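Local coordinates for protein enoyl-CoA hydratase, EchA12_1 (Mycobacterium marinum M, PDB 3QRE) that probably adds water across the double bond of enoyl-CoA thioesters in fatty acid metabolism, as a member of the crotonase family, at residues A[48-51]-A[52-55]; A[122-125]-A[126-129]; A[174-177]-A[178-182]. One frame throughout, in Å; residues are numbered along the deposited sequence.

Contact 1: A[48-51]-A[52-55]; sequences ADRL and NAWG
Arg50 and Ala53 are joined by the backbone bond that closes this tight turn. Ala53 N donates to Arg50 O over 3.1 Å with an N-H...O angle of 144°. Both central residues, Leu51 (phi/psi 45°/40°) and Asn52, lie in the left-handed helical region, so the turn is left-handed, of the kind in which both central residues have positive phi. Overlapping this turn, Leu51 N donates to Ala48 O at 2.8 Å and closes the short 3-10 segment.

Apolar contact between Arg50 and Ala53 is modest. The Arg50 chain runs alongside Ala53, with CD 3.9 Å from the CB of Ala53. The same methyl is in plain van der Waals contact with the backbone, 3.5 Å from Arg50 O. In the arginine, CG lies between the backbone N and the carbonyl carbon, and a further bend at chi2 turns the chain along the downstream backbone.

This places the contact in the loop between strand 40-45 and helix 56-71 of the crotonase fold, with Gly55 as the N-cap residue of that helix. Leu51 and Trp54 also bond through their backbones to Ala89 and Gly90, tying the loop to the region of strand 88-89. The Trp54 side chain packs on Phe45 and on Ile144 and Gln148.

At the charged end of Arg50, NH2 forms a salt bridge with Asp57, in the first turn of helix 56-71. Its NH1 makes a weak bond to Trp54 O at 3.4 Å, doubtful in detail because NH1 is modelled too close to its surroundings.

Amide interactions anchor the turn from its buried side. Asn52 OD1 accepts from Arg47 N, while ND2 donates to the carbonyls of Arg83 and Gly86.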
loop_
_atom_site.group_PDB
_atom_site.type_symbol
_atom_site.label_atom_id
_atom_site.label_comp_id
_atom_site.label_asym_id
_atom_site.label_seq_id
_atom_site.Cartn_x
_atom_site.Cartn_y
_atom_site.Cartn_z
ATOM N N ALA A 48 26.866 20.203 -7.182
ATOM C CA ALA A 48 26.001 20.991 -6.298
ATOM C C ALA A 48 25.513 22.289 -6.932
ATOM O O ALA A 48 24.348 22.649 -6.736
ATOM C CB ALA A 48 26.674 21.265 -4.962
ATOM N N ASP A 49 26.375 22.966 -7.706
ATOM C CA ASP A 49 25.998 24.219 -8.395
ATOM C C ASP A 49 24.675 24.098 -9.169
ATOM O O ASP A 49 23.935 25.078 -9.261
ATOM C CB ASP A 49 27.115 24.752 -9.311
ATOM N N ARG A 50 24.355 22.919 -9.709
ATOM C CA ARG A 50 23.060 22.754 -10.409
ATOM C C ARG A 50 22.083 21.830 -9.662
ATOM O O ARG A 50 21.269 21.141 -10.277
ATOM C CB ARG A 50 23.254 22.296 -11.865
ATOM C CG ARG A 50 24.196 21.102 -12.023
ATOM C CD ARG A 50 23.791 20.206 -13.182
ATOM N NE ARG A 50 24.789 19.152 -13.387
ATOM C CZ ARG A 50 24.624 18.077 -14.152
ATOM N NH1 ARG A 50 23.483 17.876 -14.795
ATOM N NH2 ARG A 50 25.599 17.192 -14.271
ATOM N N LEU A 51 22.168 21.835 -8.333
ATOM C CA LEU A 51 21.413 20.900 -7.482
ATOM C C LEU A 51 21.457 19.453 -8.005
ATOM O O LEU A 51 20.465 18.729 -7.966
ATOM C CB LEU A 51 19.964 21.375 -7.254
ATOM C CG LEU A 51 19.733 22.747 -6.614
ATOM C CD1 LEU A 51 18.250 23.091 -6.595
ATOM C CD2 LEU A 51 20.331 22.860 -5.216
ATOM N N ASN A 52 22.624 19.040 -8.489
ATOM C CA ASN A 52 22.837 17.667 -8.940
ATOM C C ASN A 52 21.825 17.162 -9.976
ATOM O O ASN A 52 21.449 15.977 -9.964
ATOM C CB ASN A 52 22.880 16.723 -7.724
ATOM C CG ASN A 52 24.049 17.005 -6.831
ATOM O OD1 ASN A 52 25.148 17.206 -7.300
ATOM N ND2 ASN A 52 23.819 17.018 -5.538
ATOM N N ALA A 53 21.403 18.060 -10.869
ATOM C CA ALA A 53 20.434 17.744 -11.919
ATOM C C ALA A 53 21.023 16.662 -12.805
ATOM O O ALA A 53 22.200 16.721 -13.133
ATOM C CB ALA A 53 20.125 18.987 -12.734
ATOM N N TRP A 54 20.229 15.667 -13.184
ATOM C CA TRP A 54 20.770 14.548 -13.972
ATOM C C TRP A 54 21.418 15.004 -15.295
ATOM O O TRP A 54 20.980 15.960 -15.935
ATOM C CB TRP A 54 19.702 13.494 -14.242
ATOM C CG TRP A 54 20.252 12.162 -14.632
ATOM C CD1 TRP A 54 20.399 11.672 -15.900
ATOM C CD2 TRP A 54 20.714 11.125 -13.744
ATOM N NE1 TRP A 54 20.922 10.380 -15.852
ATOM C CE2 TRP A 54 21.121 10.032 -14.544
ATOM C CE3 TRP A 54 20.792 11.006 -12.350
ATOM C CZ2 TRP A 54 21.619 8.841 -13.997
ATOM C CZ3 TRP A 54 21.298 9.809 -11.802
ATOM C CH2 TRP A 54 21.705 8.748 -12.631
ATOM N N GLY A 55 22.469 14.304 -15.687
ATOM C CA GLY A 55 23.200 14.608 -16.907
ATOM C C GLY A 55 24.205 13.501 -17.161
ATOM O O GLY A 55 24.479 12.683 -16.258
#

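Contact 2: A[122-125]-A[126-129]; sequences PPHF and VTML
Thr127 N donates to His124 O and Met128 N to Phe125 O, each over 2.9 Å, the two i to i-3 bonds of a short 3-10 turn. The second is the straighter, at 156° against 138°. A type I beta turn from Pro122 to Phe125 leads into it, and water 1 joins Pro123 O to Val126 N.

His124 O has a second donor from the same threonine: Thr127 OG1 bonds to it at 2.8 Å in the carbonyl plane. The hydroxyl folds back because OG1 lies between the backbone N and the carbonyl carbon (chi1 78°), so one residue grips the carbonyl through both backbone and side chain.

Within the crotonase fold this segment precedes central strand 133-137 of the larger sheet. Phe125 and Leu129 turn to helix 56-71, where both rest on Ile66, while Thr127 meets Tyr249 of helix 238-249.

Met128 curls at chi3 to lay its CE methyl over one face of the His124 ring, a CH-pi contact 4.3 Å from the centroid. The Phe125 ring takes Val126 CG2 over a face, 4.2 Å from its centroid, and Leu129 CD2 approaches Phe125 CE1 obliquely, also at 4.2 Å.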
loop_
_atom_site.group_PDB
_atom_site.type_symbol
_atom_site.label_atom_id
_atom_site.label_comp_id
_atom_site.label_asym_id
_atom_site.label_seq_id
_atom_site.Cartn_x
_atom_site.Cartn_y
_atom_site.Cartn_z
ATOM N N PRO A 122 18.702 0.498 -17.861
ATOM C CA PRO A 122 17.292 0.753 -17.471
ATOM C C PRO A 122 17.125 1.534 -16.143
ATOM O O PRO A 122 17.974 1.474 -15.265
ATOM C CB PRO A 122 16.660 -0.655 -17.420
ATOM C CG PRO A 122 17.800 -1.615 -17.255
ATOM C CD PRO A 122 19.035 -0.949 -17.893
ATOM N N PRO A 123 16.038 2.298 -16.015
ATOM C CA PRO A 123 15.766 3.119 -14.821
ATOM C C PRO A 123 15.917 2.380 -13.465
ATOM O O PRO A 123 16.360 2.988 -12.457
ATOM C CB PRO A 123 14.299 3.523 -15.021
ATOM C CG PRO A 123 14.109 3.528 -16.565
ATOM C CD PRO A 123 14.974 2.407 -17.047
ATOM N N HIS A 124 15.581 1.084 -13.464
ATOM C CA HIS A 124 15.467 0.297 -12.239
ATOM C C HIS A 124 16.631 -0.678 -12.011
ATOM O O HIS A 124 16.500 -1.649 -11.266
ATOM C CB HIS A 124 14.159 -0.497 -12.273
ATOM C CG HIS A 124 14.138 -1.550 -13.321
ATOM N ND1 HIS A 124 14.610 -1.328 -14.598
ATOM C CD2 HIS A 124 13.692 -2.829 -13.299
ATOM C CE1 HIS A 124 14.451 -2.421 -15.323
ATOM N NE2 HIS A 124 13.904 -3.351 -14.559
ATOM N N PHE A 125 17.767 -0.422 -12.641
ATOM C CA PHE A 125 18.870 -1.376 -12.559
ATOM C C PHE A 125 19.401 -1.546 -11.117
ATOM O O PHE A 125 19.873 -2.614 -10.744
ATOM C CB PHE A 125 19.989 -0.997 -13.549
ATOM C CG PHE A 125 21.091 -0.217 -12.932
ATOM C CD1 PHE A 125 22.283 -0.858 -12.549
ATOM C CD2 PHE A 125 20.952 1.138 -12.724
ATOM C CE1 PHE A 125 23.319 -0.135 -11.946
ATOM C CE2 PHE A 125 21.976 1.868 -12.144
ATOM C CZ PHE A 125 23.166 1.224 -11.734
ATOM N N VAL A 126 19.292 -0.501 -10.305
ATOM C CA VAL A 126 19.614 -0.594 -8.866
ATOM C C VAL A 126 18.840 -1.697 -8.127
ATOM O O VAL A 126 19.384 -2.346 -7.197
ATOM C CB VAL A 126 19.504 0.785 -8.184
ATOM C CG1 VAL A 126 19.355 0.664 -6.712
ATOM C CG2 VAL A 126 20.749 1.618 -8.503
ATOM N N THR A 127 17.602 -1.944 -8.560
ATOM C CA THR A 127 16.802 -3.009 -7.976
ATOM C C THR A 127 17.331 -4.392 -8.309
ATOM O O THR A 127 16.924 -5.359 -7.691
ATOM C CB THR A 127 15.299 -2.956 -8.381
ATOM O OG1 THR A 127 15.131 -3.466 -9.710
ATOM C CG2 THR A 127 14.704 -1.541 -8.267
ATOM N N MET A 128 18.228 -4.510 -9.279
ATOM C CA MET A 128 18.711 -5.842 -9.691
ATOM C C MET A 128 20.125 -6.124 -9.186
ATOM O O MET A 128 20.735 -7.125 -9.558
ATOM C CB MET A 128 18.631 -5.979 -11.219
ATOM C CG MET A 128 17.191 -5.858 -11.722
ATOM S SD MET A 128 16.937 -6.063 -13.501
ATOM C CE MET A 128 17.736 -4.635 -14.233
ATOM N N LEU A 129 20.651 -5.221 -8.356
ATOM C CA LEU A 129 21.956 -5.411 -7.759
ATOM C C LEU A 129 21.857 -6.495 -6.691
ATOM O O LEU A 129 20.794 -6.710 -6.098
ATOM C CB LEU A 129 22.480 -4.111 -7.112
ATOM C CG LEU A 129 22.752 -2.877 -7.989
ATOM C CD1 LEU A 129 23.234 -1.715 -7.155
ATOM C CD2 LEU A 129 23.735 -3.191 -9.162
HETATM O O HOH W 1 18.128 2.355 -10.648
#

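Contact 3: A[174-177]-A[178-182]; sequences AEFG and ISWIL
Gly177 O is gripped by two backbone donors of the following helix. Ile181 N comes nearly in line with the C=O bond at 3.1 Å (N-H...O 167°), whereas Trp180 N, at 3.0 Å, stands above the carbonyl plane with a more bent bond of 139°. The carbonyl at the start of the turn is tied in by solvent: water 2 lies 2.6 Å from Ala174 O, to which it probably donates, and accepts from Ser179 N at 2.9 Å, thereby serving an N-H of the helix's first turn.

Phe176 and Trp180 meet as a T-shaped pair. The CD2 edge of Phe176 points into the Trp180 face, 3.7 Å from CE2; the phenyl and five-membered ring planes are at 79° with centroids 5.2 Å apart. The backbone sets Trp180 CB 3.6 Å from Phe176 CA, and CG anti to the backbone N carries the indole alongside the turn, its face to the phenyl edge. Trp180 also meets Trp188 of the third subunit, so this pair borders an interface of the trimer.

The whole is a helix N-terminus entered through a type II beta turn, Ala174 to Gly177, with Gly177 as N-cap residue of helix 178-185.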
loop_
_atom_site.group_PDB
_atom_site.type_symbol
_atom_site.label_atom_id
_atom_site.label_comp_id
_atom_site.label_asym_id
_atom_site.label_seq_id
_atom_site.Cartn_x
_atom_site.Cartn_y
_atom_site.Cartn_z
ATOM N N ALA A 174 8.519 6.188 -19.807
ATOM C CA ALA A 174 9.682 5.328 -19.722
ATOM C C ALA A 174 9.277 4.060 -19.003
ATOM O O ALA A 174 8.563 4.094 -17.973
ATOM C CB ALA A 174 10.865 6.044 -19.020
ATOM N N GLU A 175 9.700 2.951 -19.593
ATOM C CA GLU A 175 9.421 1.632 -19.088
ATOM C C GLU A 175 10.313 1.312 -17.880
ATOM O O GLU A 175 11.562 1.530 -17.918
ATOM C CB GLU A 175 9.689 0.635 -20.199
ATOM C CG GLU A 175 8.813 -0.574 -20.150
ATOM C CD GLU A 175 9.070 -1.489 -21.332
ATOM O OE1 GLU A 175 8.211 -1.512 -22.241
ATOM O OE2 GLU A 175 10.139 -2.160 -21.352
ATOM N N PHE A 176 9.686 0.746 -16.841
ATOM C CA PHE A 176 10.299 0.575 -15.519
ATOM C C PHE A 176 10.736 1.916 -14.896
ATOM O O PHE A 176 11.568 1.932 -13.988
ATOM C CB PHE A 176 11.468 -0.428 -15.534
ATOM C CG PHE A 176 11.116 -1.787 -16.093
ATOM C CD1 PHE A 176 11.540 -2.158 -17.373
ATOM C CD2 PHE A 176 10.380 -2.684 -15.356
ATOM C CE1 PHE A 176 11.220 -3.398 -17.910
ATOM C CE2 PHE A 176 10.048 -3.933 -15.880
ATOM C CZ PHE A 176 10.469 -4.288 -17.166
ATOM N N GLY A 177 10.188 3.030 -15.385
ATOM C CA GLY A 177 10.462 4.339 -14.794
ATOM C C GLY A 177 9.504 4.699 -13.652
ATOM O O GLY A 177 8.973 3.821 -12.976
ATOM N N ILE A 178 9.273 5.994 -13.451
ATOM C CA ILE A 178 8.427 6.491 -12.360
ATOM C C ILE A 178 6.976 5.939 -12.410
ATOM O O ILE A 178 6.346 5.714 -11.368
ATOM C CB ILE A 178 8.367 8.035 -12.384
ATOM C CG1 ILE A 178 7.798 8.584 -11.076
ATOM C CG2 ILE A 178 7.516 8.535 -13.612
ATOM C CD1 ILE A 178 8.691 8.346 -9.867
ATOM N N SER A 179 6.436 5.705 -13.600
ATOM C CA SER A 179 5.033 5.267 -13.662
ATOM C C SER A 179 4.928 3.791 -13.275
ATOM O O SER A 179 3.844 3.287 -13.014
ATOM C CB SER A 179 4.448 5.509 -15.037
ATOM O OG SER A 179 5.014 4.574 -15.934
ATOM N N TRP A 180 6.079 3.126 -13.217
ATOM C CA TRP A 180 6.202 1.764 -12.715
ATOM C C TRP A 180 6.418 1.766 -11.184
ATOM O O TRP A 180 5.589 1.224 -10.438
ATOM C CB TRP A 180 7.367 1.071 -13.431
ATOM C CG TRP A 180 7.625 -0.336 -13.012
ATOM C CD1 TRP A 180 6.881 -1.443 -13.361
ATOM C CD2 TRP A 180 8.720 -0.829 -12.204
ATOM N NE1 TRP A 180 7.443 -2.577 -12.811
ATOM C CE2 TRP A 180 8.569 -2.233 -12.105
ATOM C CE3 TRP A 180 9.801 -0.222 -11.555
ATOM C CZ2 TRP A 180 9.462 -3.041 -11.387
ATOM C CZ3 TRP A 180 10.696 -1.034 -10.836
ATOM C CH2 TRP A 180 10.521 -2.424 -10.774
ATOM N N ILE A 181 7.515 2.379 -10.718
ATOM C CA ILE A 181 7.870 2.322 -9.298
ATOM C C ILE A 181 6.891 3.057 -8.366
ATOM O O ILE A 181 6.497 2.530 -7.324
ATOM C CB ILE A 181 9.376 2.762 -9.059
ATOM C CG1 ILE A 181 9.858 2.372 -7.641
ATOM C CG2 ILE A 181 9.635 4.259 -9.458
ATOM C CD1 ILE A 181 9.728 0.833 -7.385
ATOM N N LEU A 182 6.467 4.265 -8.732
ATOM C CA LEU A 182 5.603 5.065 -7.854
ATOM C C LEU A 182 4.339 4.354 -7.377
ATOM O O LEU A 182 4.129 4.266 -6.152
ATOM C CB LEU A 182 5.263 6.429 -8.468
ATOM C CG LEU A 182 4.627 7.476 -7.535
ATOM C CD1 LEU A 182 5.358 7.540 -6.161
ATOM C CD2 LEU A 182 4.560 8.868 -8.225
HETATM O O HOH W 2 7.401 5.847 -16.378
#

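The three contacts follow one another along the chain, all within one crotonase-like domain. Contact 1 lies at the surface, about 21 Å from contact 2 and 22 Å from contact 3 between centres, and touches neither. It leads into helix 56-71, against whose other residues contact 2 packs. Contacts 2 and 3 have centres about 11 Å apart and meet directly: the His124 ring stacks on Phe176 and lies edge-to-face with Trp180, and Pro123 CB comes 3.3 Å from Phe176 O. Helix 144-151 is a shared neighbour of all three. This connects the loop that leads back into the larger sheet at strand 133-137 to helix 178-185, which reaches the subunit interfaces.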